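Local structure of histidine acid phosphatase (Hafnia alvei, 4ARU) at residues D190-R198 / L210-S218; I310-W321 / T330-F338. The protein belongs to branch 2 of the histidine phosphatase superfamily, enzymes that pair an alpha/beta domain with a mainly helical one. One frame throughout, in Å; residues are numbered along the deposited sequence.

Contact 1 (D190-R198 / L210-S218); sequences DFSQAMPSR and LEGAVGLAS
Phe191 turns its CG away from the backbone N (chi1 -172°), which carries the ring from the helix 191-194 to the start of the helix 213-229, and Met195, its CG anti to the carbonyl carbon instead (chi1 -66°), lays its sulfur across the branched end of Leu216. CE2 of Phe191 lies 3.9 Å from CB of Ala213, while CB of Ala217 sits at the ring edge, near its plane. SD of Met195 is 3.7 Å from CD2 of Leu216, a methyl that also approaches CZ of Phe191. Alanine suits positions 213 and 217 because a methyl group lets the aromatic ring come close to the helix. At the backbone angles of Gly212, the N-cap residue, a CB would jam against the carbonyl O of Glu211, and it would also run into Pro196 O and Ser197 CA. Just after it, Ala213 N donates to Met195 O over 2.8 Å. Arg198 and Glu211 form an antiparallel hydrogen-bonded pair; Glu211 N meets Arg198 O at 2.8 Å, and Arg198 N reaches Glu211 O at 3.1 Å. Their side chains run side by side, with CG of Glu211 over one face of the guanidinium. A water donates to Ser197 OG and Glu211 O and accepts from Gly215 N, while Asn158 also bonds Ser197 OG and Met195 O. The chemistry is thus divided: apolar side chains of Phe191 and Met195 pack on the helix 213-229, whereas backbone bonds, a water and Asn158 hold polar atoms where strand turns into helix.

Contact 2 (I310-W321 / T330-F338); sequences IANISGMLGMTW and TPPGGALVF
The helix 310-317 runs at 50° to the strand 335-338, their axes 9.8 Å apart at closest approach, and no hydrogen bond joins the two segments. Leu336 carries most of the contact from the strand side: its CD1 lies 3.8 Å from CG2 of Ile313 and close to CG2 of Ile310, while its other methyl, CD2, meets CH2 of Trp321 at 3.9 Å. In both isoleucines CG2 stands anti to the backbone N, and this methyl is the one turned to Leu336. Ile310 also sends CD1 out to Gly334 O, 3.3 Å away, and its CG2 meets the methyl of Thr330. Further along, Phe338 presents its ring edge, CE2 facing CD1 of Leu317 in the ring plane at 4.0 Å and CZ touching CG2 of Ile313. Branched aliphatic chains suit such a layer, since Ile310, Ile313 and Leu336 each offer methyls to more than one neighbour. Gly318, with positive phi, ends the helix in a Schellman motif, and Met319, just beyond it, brings its CE near CD1 of Leu336. Gly333 likewise has positive phi, in the type II turn Pro331-Gly334. A helix packed by aliphatic and aromatic side chains on a central mixed sheet is characteristic of the histidine phosphatase alpha/beta domain.

Overall arrangement
From the N terminus, the strands 9-18, 85-89 and 115-116 join the mixed sheet before the chain moves out to contact 1. There a short excursion of eleven residues, including most of the hairpin 198-201/208-211, is closed by segments 190-198 and 210-218, tying the hairpin and the helix 191-194 to the start of the helix 213-229. The helices 243-262 and 264-282 follow, and the strand 300-305 returns to the sheet. Contact 2 then closes a second short loop, of eight residues, and seats the helix 307-317 on the strand 335-342. The contacts lie in series, neither nesting nor crossing, with centres 25 Å apart; the helix 243-262 touches side chains of both.

Contact 1 (D190-R198 / L210-S218)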
# COMPACT_ATOMS: atom_id res chain seq x y z
N ASP A 190 3.48 26.67 18.32
CA ASP A 190 2.29 25.93 17.86
C ASP A 190 2.71 25.04 16.70
O ASP A 190 3.36 25.51 15.79
CB ASP A 190 1.21 26.94 17.41
CG ASP A 190 -0.01 26.28 16.81
OD1 ASP A 190 -0.03 26.04 15.59
OD2 ASP A 190 -0.96 25.98 17.57
N PHE A 191 2.34 23.77 16.73
CA PHE A 191 2.82 22.77 15.78
C PHE A 191 2.51 23.20 14.36
O PHE A 191 3.39 23.20 13.50
CB PHE A 191 2.20 21.41 16.13
CG PHE A 191 2.75 20.24 15.34
CD1 PHE A 191 3.98 19.70 15.64
CD2 PHE A 191 1.99 19.59 14.38
CE1 PHE A 191 4.46 18.59 14.98
CE2 PHE A 191 2.47 18.48 13.70
CZ PHE A 191 3.71 17.99 13.99
N SER A 192 1.27 23.58 14.11
CA SER A 192 0.86 24.02 12.77
C SER A 192 1.57 25.32 12.31
O SER A 192 2.07 25.37 11.18
CB SER A 192 -0.66 24.21 12.71
OG SER A 192 -1.06 24.72 11.42
N GLN A 193 1.63 26.32 13.16
CA GLN A 193 2.22 27.62 12.83
C GLN A 193 3.72 27.46 12.58
O GLN A 193 4.28 28.11 11.70
CB GLN A 193 2.00 28.59 13.99
CG GLN A 193 2.34 30.05 13.70
CD GLN A 193 3.84 30.33 13.66
OE1 GLN A 193 4.60 29.72 14.39
NE2 GLN A 193 4.26 31.25 12.79
N ALA A 194 4.36 26.63 13.39
CA ALA A 194 5.81 26.41 13.31
C ALA A 194 6.24 25.75 12.00
O ALA A 194 7.39 25.93 11.57
CB ALA A 194 6.29 25.61 14.49
N MET A 195 5.35 24.95 11.40
CA MET A 195 5.69 24.08 10.28
C MET A 195 4.64 24.18 9.18
O MET A 195 3.91 23.24 8.92
CB MET A 195 5.84 22.63 10.72
CG MET A 195 7.03 22.47 11.63
SD MET A 195 7.22 20.75 12.18
CE MET A 195 6.98 20.95 13.93
N PRO A 196 4.62 25.33 8.49
CA PRO A 196 3.73 25.44 7.34
C PRO A 196 3.98 24.39 6.27
O PRO A 196 5.12 23.94 6.09
CB PRO A 196 4.00 26.85 6.83
CG PRO A 196 5.39 27.12 7.26
CD PRO A 196 5.50 26.50 8.63
N SER A 197 2.93 23.93 5.60
CA SER A 197 3.11 22.99 4.49
C SER A 197 3.82 23.64 3.30
O SER A 197 3.59 24.83 2.99
CB SER A 197 1.75 22.41 4.03
OG SER A 197 1.20 21.51 4.94
N ARG A 198 4.66 22.87 2.62
CA ARG A 198 5.11 23.25 1.31
C ARG A 198 5.54 22.00 0.55
O ARG A 198 5.88 20.98 1.15
CB ARG A 198 6.22 24.30 1.30
CG ARG A 198 7.57 23.71 1.58
CD ARG A 198 8.64 24.74 1.69
NE ARG A 198 9.92 24.09 1.99
CZ ARG A 198 10.81 23.69 1.08
NH1 ARG A 198 10.61 23.82 -0.20
NH2 ARG A 198 11.94 23.12 1.47
N LEU A 210 6.23 16.33 0.74
CA LEU A 210 5.37 17.30 1.40
C LEU A 210 6.06 17.65 2.74
O LEU A 210 6.07 16.82 3.66
CB LEU A 210 3.96 16.73 1.63
CG LEU A 210 3.00 17.58 2.42
CD1 LEU A 210 2.63 18.81 1.60
CD2 LEU A 210 1.77 16.78 2.77
N GLU A 211 6.68 18.83 2.82
CA GLU A 211 7.33 19.29 4.04
C GLU A 211 6.33 19.98 4.93
O GLU A 211 5.32 20.50 4.43
CB GLU A 211 8.45 20.29 3.72
CG GLU A 211 9.53 19.69 2.79
CD GLU A 211 10.38 18.59 3.48
OE1 GLU A 211 10.47 18.54 4.72
OE2 GLU A 211 11.02 17.80 2.75
N GLY A 212 6.61 20.07 6.20
CA GLY A 212 5.75 20.74 7.16
C GLY A 212 4.93 19.82 8.03
O GLY A 212 5.11 18.60 8.05
N ALA A 213 4.00 20.41 8.76
CA ALA A 213 3.30 19.73 9.81
C ALA A 213 2.51 18.51 9.34
O ALA A 213 2.42 17.48 10.03
CB ALA A 213 2.40 20.71 10.51
N VAL A 214 1.83 18.64 8.19
CA VAL A 214 1.00 17.54 7.70
C VAL A 214 1.92 16.39 7.29
O VAL A 214 1.69 15.23 7.62
CB VAL A 214 0.04 17.96 6.55
CG1 VAL A 214 -0.64 16.75 5.97
CG2 VAL A 214 -0.95 19.00 7.03
N GLY A 215 2.96 16.69 6.51
CA GLY A 215 3.93 15.65 6.11
C GLY A 215 4.59 14.97 7.29
O GLY A 215 4.70 13.75 7.32
N LEU A 216 5.02 15.75 8.27
CA LEU A 216 5.67 15.17 9.45
C LEU A 216 4.68 14.37 10.28
O LEU A 216 4.94 13.22 10.64
CB LEU A 216 6.31 16.27 10.26
CG LEU A 216 6.96 15.82 11.59
CD1 LEU A 216 8.06 14.82 11.38
CD2 LEU A 216 7.44 17.03 12.35
N ALA A 217 3.51 14.93 10.53
CA ALA A 217 2.49 14.21 11.27
C ALA A 217 2.07 12.94 10.59
O ALA A 217 1.79 11.93 11.26
CB ALA A 217 1.28 15.09 11.53
N SER A 218 2.04 12.91 9.26
CA SER A 218 1.69 11.70 8.49
C SER A 218 2.67 10.57 8.87
O SER A 218 2.29 9.43 9.14
CB SER A 218 1.79 11.91 6.97
OG SER A 218 1.75 10.68 6.28
O HOH W 1 3.00 19.46 5.48

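Contact 2 (I310-W321 / T330-F338)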
# COMPACT_ATOMS: atom_id res chain seq x y z
N ILE A 310 0.36 0.92 -3.83
CA ILE A 310 -1.09 0.74 -3.76
C ILE A 310 -1.77 2.09 -4.02
O ILE A 310 -2.77 2.18 -4.73
CB ILE A 310 -1.53 0.12 -2.39
CG1 ILE A 310 -1.07 -1.34 -2.34
CG2 ILE A 310 -3.04 0.24 -2.22
CD1 ILE A 310 -1.32 -2.03 -1.02
N ALA A 311 -1.25 3.15 -3.42
CA ALA A 311 -1.86 4.48 -3.60
C ALA A 311 -1.73 4.93 -5.04
O ALA A 311 -2.68 5.50 -5.61
CB ALA A 311 -1.24 5.48 -2.65
N ASN A 312 -0.60 4.66 -5.68
CA ASN A 312 -0.45 5.02 -7.09
C ASN A 312 -1.50 4.31 -7.96
O ASN A 312 -2.12 4.91 -8.81
CB ASN A 312 0.92 4.61 -7.64
CG ASN A 312 2.11 5.36 -7.03
OD1 ASN A 312 3.23 4.82 -7.09
ND2 ASN A 312 1.94 6.57 -6.54
N ILE A 313 -1.67 3.02 -7.75
CA ILE A 313 -2.62 2.23 -8.54
C ILE A 313 -4.02 2.74 -8.28
O ILE A 313 -4.81 2.87 -9.21
CB ILE A 313 -2.48 0.73 -8.23
CG1 ILE A 313 -1.11 0.24 -8.71
CG2 ILE A 313 -3.66 -0.07 -8.78
CD1 ILE A 313 -0.92 0.28 -10.18
N SER A 314 -4.32 3.05 -7.03
CA SER A 314 -5.64 3.62 -6.71
C SER A 314 -5.87 4.93 -7.45
O SER A 314 -6.95 5.16 -7.95
CB SER A 314 -5.80 3.69 -5.21
OG SER A 314 -5.26 4.82 -4.69
N GLY A 315 -4.88 5.81 -7.52
CA GLY A 315 -5.04 7.06 -8.23
C GLY A 315 -5.22 6.87 -9.73
O GLY A 315 -6.05 7.55 -10.35
N MET A 316 -4.47 5.94 -10.32
CA MET A 316 -4.58 5.67 -11.76
C MET A 316 -5.97 5.15 -12.14
O MET A 316 -6.49 5.54 -13.19
CB MET A 316 -3.53 4.67 -12.24
CG MET A 316 -2.13 5.19 -12.12
SD MET A 316 -0.91 3.99 -12.69
CE MET A 316 -1.05 4.19 -14.42
N LEU A 317 -6.53 4.29 -11.29
CA LEU A 317 -7.84 3.68 -11.53
C LEU A 317 -9.00 4.47 -10.87
O LEU A 317 -10.18 4.12 -11.08
CB LEU A 317 -7.86 2.23 -11.04
CG LEU A 317 -7.04 1.26 -11.90
CD1 LEU A 317 -6.96 -0.10 -11.26
CD2 LEU A 317 -7.49 1.18 -13.34
N GLY A 318 -8.69 5.58 -10.20
CA GLY A 318 -9.73 6.39 -9.55
C GLY A 318 -10.43 5.69 -8.40
O GLY A 318 -11.60 6.01 -8.11
N MET A 319 -9.80 4.70 -7.77
CA MET A 319 -10.44 3.90 -6.68
C MET A 319 -10.17 4.59 -5.35
O MET A 319 -9.02 4.95 -5.05
CB MET A 319 -9.90 2.48 -6.66
CG MET A 319 -10.18 1.73 -7.95
SD MET A 319 -9.66 -0.01 -7.90
CE MET A 319 -7.92 0.19 -7.53
N THR A 320 -11.20 4.75 -4.54
CA THR A 320 -11.04 5.31 -3.23
C THR A 320 -11.78 4.40 -2.28
O THR A 320 -12.72 3.68 -2.69
CB THR A 320 -11.54 6.75 -3.11
OG1 THR A 320 -12.88 6.80 -3.52
CG2 THR A 320 -10.75 7.70 -4.01
N TRP A 321 -11.36 4.41 -1.04
CA TRP A 321 -11.93 3.54 -0.03
C TRP A 321 -11.67 4.05 1.35
O TRP A 321 -10.77 4.90 1.59
CB TRP A 321 -11.43 2.11 -0.17
CG TRP A 321 -9.97 1.96 0.02
CD1 TRP A 321 -9.29 1.88 1.20
CD2 TRP A 321 -8.97 1.82 -1.02
NE1 TRP A 321 -7.93 1.72 0.96
CE2 TRP A 321 -7.70 1.67 -0.38
CE3 TRP A 321 -9.01 1.85 -2.43
CZ2 TRP A 321 -6.53 1.53 -1.11
CZ3 TRP A 321 -7.82 1.66 -3.14
CH2 TRP A 321 -6.60 1.52 -2.48
N THR A 330 -3.81 2.30 3.67
CA THR A 330 -2.80 1.41 3.07
C THR A 330 -2.05 0.72 4.20
O THR A 330 -0.85 0.94 4.40
CB THR A 330 -1.84 2.18 2.12
OG1 THR A 330 -1.35 3.35 2.77
CG2 THR A 330 -2.57 2.60 0.81
N PRO A 331 -2.72 -0.15 4.97
CA PRO A 331 -2.13 -0.71 6.15
C PRO A 331 -1.09 -1.81 5.90
O PRO A 331 -1.02 -2.35 4.81
CB PRO A 331 -3.35 -1.28 6.89
CG PRO A 331 -4.18 -1.78 5.77
CD PRO A 331 -4.10 -0.66 4.78
N PRO A 332 -0.27 -2.12 6.88
CA PRO A 332 0.74 -3.18 6.71
C PRO A 332 0.07 -4.49 6.37
O PRO A 332 -0.89 -4.93 7.05
CB PRO A 332 1.41 -3.27 8.09
CG PRO A 332 1.00 -2.07 8.87
CD PRO A 332 -0.29 -1.58 8.27
N GLY A 333 0.58 -5.12 5.32
CA GLY A 333 0.01 -6.33 4.78
C GLY A 333 -1.31 -6.17 4.03
O GLY A 333 -1.87 -7.15 3.54
N GLY A 334 -1.83 -4.95 3.93
CA GLY A 334 -3.06 -4.73 3.15
C GLY A 334 -2.76 -4.82 1.68
O GLY A 334 -1.69 -4.44 1.24
N ALA A 335 -3.70 -5.34 0.90
CA ALA A 335 -3.42 -5.60 -0.46
C ALA A 335 -4.62 -5.32 -1.37
O ALA A 335 -5.78 -5.62 -0.97
CB ALA A 335 -3.00 -7.04 -0.64
N LEU A 336 -4.34 -4.83 -2.57
CA LEU A 336 -5.33 -4.84 -3.62
C LEU A 336 -5.32 -6.22 -4.26
O LEU A 336 -4.28 -6.69 -4.80
CB LEU A 336 -5.01 -3.82 -4.70
CG LEU A 336 -5.19 -2.37 -4.30
CD1 LEU A 336 -4.60 -1.47 -5.38
CD2 LEU A 336 -6.68 -2.10 -4.05
N VAL A 337 -6.47 -6.84 -4.28
CA VAL A 337 -6.64 -8.16 -4.83
C VAL A 337 -7.49 -8.02 -6.06
O VAL A 337 -8.69 -7.74 -5.99
CB VAL A 337 -7.28 -9.13 -3.83
CG1 VAL A 337 -7.44 -10.51 -4.45
CG2 VAL A 337 -6.46 -9.18 -2.52
N PHE A 338 -6.88 -8.26 -7.19
CA PHE A 338 -7.52 -8.22 -8.50
C PHE A 338 -7.86 -9.63 -8.94
O PHE A 338 -6.96 -10.49 -9.00
CB PHE A 338 -6.63 -7.60 -9.57
CG PHE A 338 -6.27 -6.17 -9.34
CD1 PHE A 338 -5.24 -5.80 -8.50
CD2 PHE A 338 -6.89 -5.19 -10.14
CE1 PHE A 338 -4.93 -4.48 -8.33
CE2 PHE A 338 -6.53 -3.85 -10.00
CZ PHE A 338 -5.56 -3.52 -9.05